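Local coordinates for protein PHB depolymerase (Penicillium funiculosum, PDB 2D81) that hydrolyses the ester bonds of poly(3-hydroxybutyrate), as an alpha/beta-hydrolase-fold depolymerase with a circularly permuted chain, at residues S190-M202 with V301-I313. Sequence-based numbering, arbitrary orientation.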
# COMPACT_ATOMS: atom_id res chain seq x y z
N SER A 190 11.26 -10.77 -10.97
CA SER A 190 10.83 -9.59 -11.71
C SER A 190 9.84 -10.02 -12.79
O SER A 190 9.91 -11.13 -13.30
CB SER A 190 12.03 -8.90 -12.35
OG SER A 190 12.67 -9.75 -13.28
N PHE A 191 8.92 -9.12 -13.13
CA PHE A 191 7.94 -9.41 -14.18
C PHE A 191 7.57 -8.13 -14.91
O PHE A 191 7.73 -7.03 -14.38
CB PHE A 191 6.69 -10.06 -13.57
CG PHE A 191 5.88 -9.13 -12.70
CD1 PHE A 191 4.88 -8.34 -13.26
CD2 PHE A 191 6.13 -9.03 -11.34
CE1 PHE A 191 4.13 -7.47 -12.47
CE2 PHE A 191 5.39 -8.16 -10.54
CZ PHE A 191 4.39 -7.38 -11.11
N ALA A 192 7.09 -8.27 -16.14
CA ALA A 192 6.72 -7.11 -16.94
C ALA A 192 5.37 -6.54 -16.49
O ALA A 192 4.36 -7.24 -16.52
CB ALA A 192 6.65 -7.49 -18.42
N GLN A 193 5.37 -5.28 -16.07
CA GLN A 193 4.11 -4.57 -15.86
C GLN A 193 3.63 -4.05 -17.21
O GLN A 193 3.66 -2.85 -17.49
CB GLN A 193 4.31 -3.40 -14.89
CG GLN A 193 4.81 -3.84 -13.52
CD GLN A 193 4.80 -2.72 -12.51
OE1 GLN A 193 5.13 -1.57 -12.82
NE2 GLN A 193 4.44 -3.04 -11.27
N SER A 194 3.21 -4.98 -18.05
CA SER A 194 2.78 -4.67 -19.41
C SER A 194 1.31 -5.03 -19.56
O SER A 194 0.75 -5.77 -18.76
CB SER A 194 3.59 -5.48 -20.41
OG SER A 194 3.39 -6.87 -20.19
N GLY A 195 0.68 -4.50 -20.61
CA GLY A 195 -0.72 -4.80 -20.86
C GLY A 195 -1.59 -4.51 -19.65
O GLY A 195 -1.58 -3.40 -19.12
N SER A 196 -2.36 -5.51 -19.23
CA SER A 196 -3.31 -5.34 -18.14
C SER A 196 -2.60 -5.19 -16.80
O SER A 196 -3.23 -4.84 -15.80
CB SER A 196 -4.26 -6.54 -18.08
OG SER A 196 -3.56 -7.72 -17.70
N TYR A 197 -1.30 -5.46 -16.78
CA TYR A 197 -0.50 -5.35 -15.55
C TYR A 197 0.12 -3.96 -15.44
O TYR A 197 0.74 -3.64 -14.42
CB TYR A 197 0.63 -6.38 -15.54
CG TYR A 197 0.18 -7.83 -15.64
CD1 TYR A 197 1.06 -8.80 -16.11
CD2 TYR A 197 -1.11 -8.22 -15.28
CE1 TYR A 197 0.67 -10.13 -16.22
CE2 TYR A 197 -1.51 -9.55 -15.39
CZ TYR A 197 -0.61 -10.50 -15.86
OH TYR A 197 -1.01 -11.82 -16.00
N GLY A 198 -0.03 -3.15 -16.48
CA GLY A 198 0.64 -1.87 -16.52
C GLY A 198 -0.30 -0.69 -16.65
O GLY A 198 -1.49 -0.85 -16.91
N ALA A 199 0.25 0.51 -16.47
CA ALA A 199 -0.53 1.74 -16.55
C ALA A 199 0.42 2.92 -16.64
O ALA A 199 1.61 2.80 -16.34
CB ALA A 199 -1.43 1.88 -15.33
N ASN A 200 -0.10 4.07 -17.05
CA ASN A 200 0.71 5.27 -17.06
C ASN A 200 1.13 5.55 -15.62
O ASN A 200 0.36 5.31 -14.69
CB ASN A 200 -0.11 6.44 -17.63
CG ASN A 200 0.76 7.50 -18.26
OD1 ASN A 200 1.60 7.21 -19.12
ND2 ASN A 200 0.57 8.75 -17.84
N GLY A 201 2.35 6.04 -15.44
CA GLY A 201 2.84 6.30 -14.10
C GLY A 201 3.43 5.07 -13.43
O GLY A 201 3.90 5.15 -12.29
N MET A 202 3.39 3.94 -14.13
CA MET A 202 3.98 2.71 -13.62
C MET A 202 5.16 2.25 -14.48
O MET A 202 5.16 2.42 -15.70
CB MET A 202 2.93 1.60 -13.55
CG MET A 202 1.87 1.83 -12.49
SD MET A 202 0.60 0.54 -12.46
CE MET A 202 1.48 -0.80 -11.61
N VAL A 301 -6.71 3.44 -13.54
CA VAL A 301 -5.77 2.70 -14.36
C VAL A 301 -4.70 2.00 -13.54
O VAL A 301 -4.34 0.86 -13.82
CB VAL A 301 -5.09 3.61 -15.43
CG1 VAL A 301 -6.14 4.08 -16.44
CG2 VAL A 301 -4.41 4.80 -14.78
N GLN A 302 -4.18 2.67 -12.51
CA GLN A 302 -3.15 2.03 -11.68
C GLN A 302 -3.74 0.94 -10.78
O GLN A 302 -3.17 -0.14 -10.66
CB GLN A 302 -2.41 3.06 -10.83
CG GLN A 302 -1.75 4.17 -11.65
CD GLN A 302 -0.74 4.96 -10.85
OE1 GLN A 302 -0.89 5.14 -9.64
NE2 GLN A 302 0.30 5.44 -11.52
N MET A 303 -4.88 1.21 -10.16
CA MET A 303 -5.52 0.18 -9.34
C MET A 303 -5.88 -1.04 -10.18
O MET A 303 -5.72 -2.18 -9.73
CB MET A 303 -6.77 0.71 -8.64
CG MET A 303 -6.48 1.71 -7.52
SD MET A 303 -7.78 1.74 -6.27
CE MET A 303 -9.17 2.33 -7.22
N ALA A 304 -6.37 -0.81 -11.39
CA ALA A 304 -6.74 -1.91 -12.27
C ALA A 304 -5.53 -2.78 -12.63
O ALA A 304 -5.64 -4.00 -12.74
CB ALA A 304 -7.39 -1.36 -13.54
N ALA A 305 -4.38 -2.13 -12.80
CA ALA A 305 -3.15 -2.85 -13.11
C ALA A 305 -2.72 -3.72 -11.93
O ALA A 305 -2.39 -4.89 -12.10
CB ALA A 305 -2.04 -1.85 -13.45
N ILE A 306 -2.74 -3.14 -10.74
CA ILE A 306 -2.39 -3.87 -9.53
C ILE A 306 -3.35 -5.03 -9.30
O ILE A 306 -2.93 -6.14 -8.98
CB ILE A 306 -2.39 -2.93 -8.30
CG1 ILE A 306 -1.30 -1.86 -8.49
CG2 ILE A 306 -2.11 -3.73 -7.03
CD1 ILE A 306 -1.33 -0.76 -7.44
N VAL A 307 -4.65 -4.78 -9.46
CA VAL A 307 -5.64 -5.84 -9.31
C VAL A 307 -5.44 -6.93 -10.36
O VAL A 307 -5.65 -8.11 -10.09
CB VAL A 307 -7.08 -5.27 -9.43
CG1 VAL A 307 -8.09 -6.42 -9.46
CG2 VAL A 307 -7.36 -4.36 -8.25
N GLY A 308 -5.03 -6.52 -11.56
CA GLY A 308 -4.78 -7.49 -12.62
C GLY A 308 -3.61 -8.39 -12.27
O GLY A 308 -3.64 -9.59 -12.55
N GLN A 309 -2.58 -7.80 -11.67
CA GLN A 309 -1.45 -8.57 -11.17
C GLN A 309 -1.92 -9.56 -10.11
O GLN A 309 -1.54 -10.73 -10.14
CB GLN A 309 -0.41 -7.62 -10.57
CG GLN A 309 0.30 -6.75 -11.60
CD GLN A 309 1.22 -5.73 -10.97
OE1 GLN A 309 1.67 -5.91 -9.84
NE2 GLN A 309 1.52 -4.66 -11.71
N VAL A 310 -2.75 -9.10 -9.19
CA VAL A 310 -3.25 -9.95 -8.12
C VAL A 310 -4.06 -11.11 -8.70
O VAL A 310 -3.88 -12.26 -8.29
CB VAL A 310 -4.14 -9.16 -7.15
CG1 VAL A 310 -4.87 -10.10 -6.21
CG2 VAL A 310 -3.28 -8.18 -6.36
N LYS A 311 -4.94 -10.81 -9.64
CA LYS A 311 -5.81 -11.82 -10.23
C LYS A 311 -4.98 -12.93 -10.88
O LYS A 311 -5.33 -14.11 -10.81
CB LYS A 311 -6.72 -11.20 -11.29
CG LYS A 311 -7.65 -10.10 -10.77
CD LYS A 311 -8.91 -10.66 -10.16
CE LYS A 311 -9.89 -9.54 -9.83
NZ LYS A 311 -11.21 -10.03 -9.35
N GLN A 312 -3.87 -12.54 -11.51
CA GLN A 312 -2.99 -13.50 -12.16
C GLN A 312 -2.34 -14.42 -11.13
O GLN A 312 -2.32 -15.64 -11.29
CB GLN A 312 -1.92 -12.76 -12.97
CG GLN A 312 -0.80 -13.65 -13.54
CD GLN A 312 -1.32 -14.78 -14.42
OE1 GLN A 312 -2.46 -14.76 -14.88
NE2 GLN A 312 -0.47 -15.77 -14.66
N ILE A 313 -1.81 -13.82 -10.06
CA ILE A 313 -1.13 -14.60 -9.03
C ILE A 313 -2.06 -15.61 -8.36
O ILE A 313 -1.65 -16.74 -8.09
CB ILE A 313 -0.52 -13.67 -7.96
CG1 ILE A 313 0.64 -12.88 -8.58
CG2 ILE A 313 -0.05 -14.49 -6.76
CD1 ILE A 313 1.17 -11.76 -7.71
O HOH W 1 -4.83 -0.04 -16.76
O HOH W 2 2.49 6.90 -10.82
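Gln309 and Gln302 of helix 301-313 reach across to the carbonyl oxygens of Tyr197 and Asn200 in the loop of 190-202. Gln309 NE2 donates to Tyr197 O at 3.0 Å, nearly within its own amide plane and onto a lone pair of the carbonyl. Gln302 NE2 reaches Asn200 O in the same manner at 3.2 Å, with a nearly straight N-H...O angle of 167°. A water accepts from this same NE2 and donates to Gly201 O, so the type II turn from Ala199 to Met202 is gripped at two successive carbonyls; Gln302 OE1 is taken by Asp286 N. A CA-H...O contact, Ala305 CA to Ser196 O at 3.3 Å, adds to the polar set.

The Gln309 amide stands steeply against the Phe191 ring, their planes 76° apart, with OE1 3.3 Å from Phe191 CZ at the ring edge; this buried oxygen has no hydrogen-bond partner. With the amide of Gln309 cut back to an alanine, Tyr197 O would lose this donor, and the loop would probably be less firmly held, with a gap beside Phe191.

Apolar contacts centre on Ala305, whose CB meets Met202 SD at 3.7 Å. Met202, bent at its last torsion (chi3 77°), sets CE 3.9 Å from Gln309 NE2, within van der Waals reach of Ile306 CG1. The Tyr197 ring meets the Gly308 backbone obliquely, CE2 3.6 Å from Gly308 O, and its OH lies against Gln312 CG.

Helix 301-314 lies against the central mixed sheet of the alpha/beta-hydrolase fold through Ile306 and Val310 on strand 221-227, Met303 reaches helix 20-31, and the loop after edge strand 187-192 covers another side.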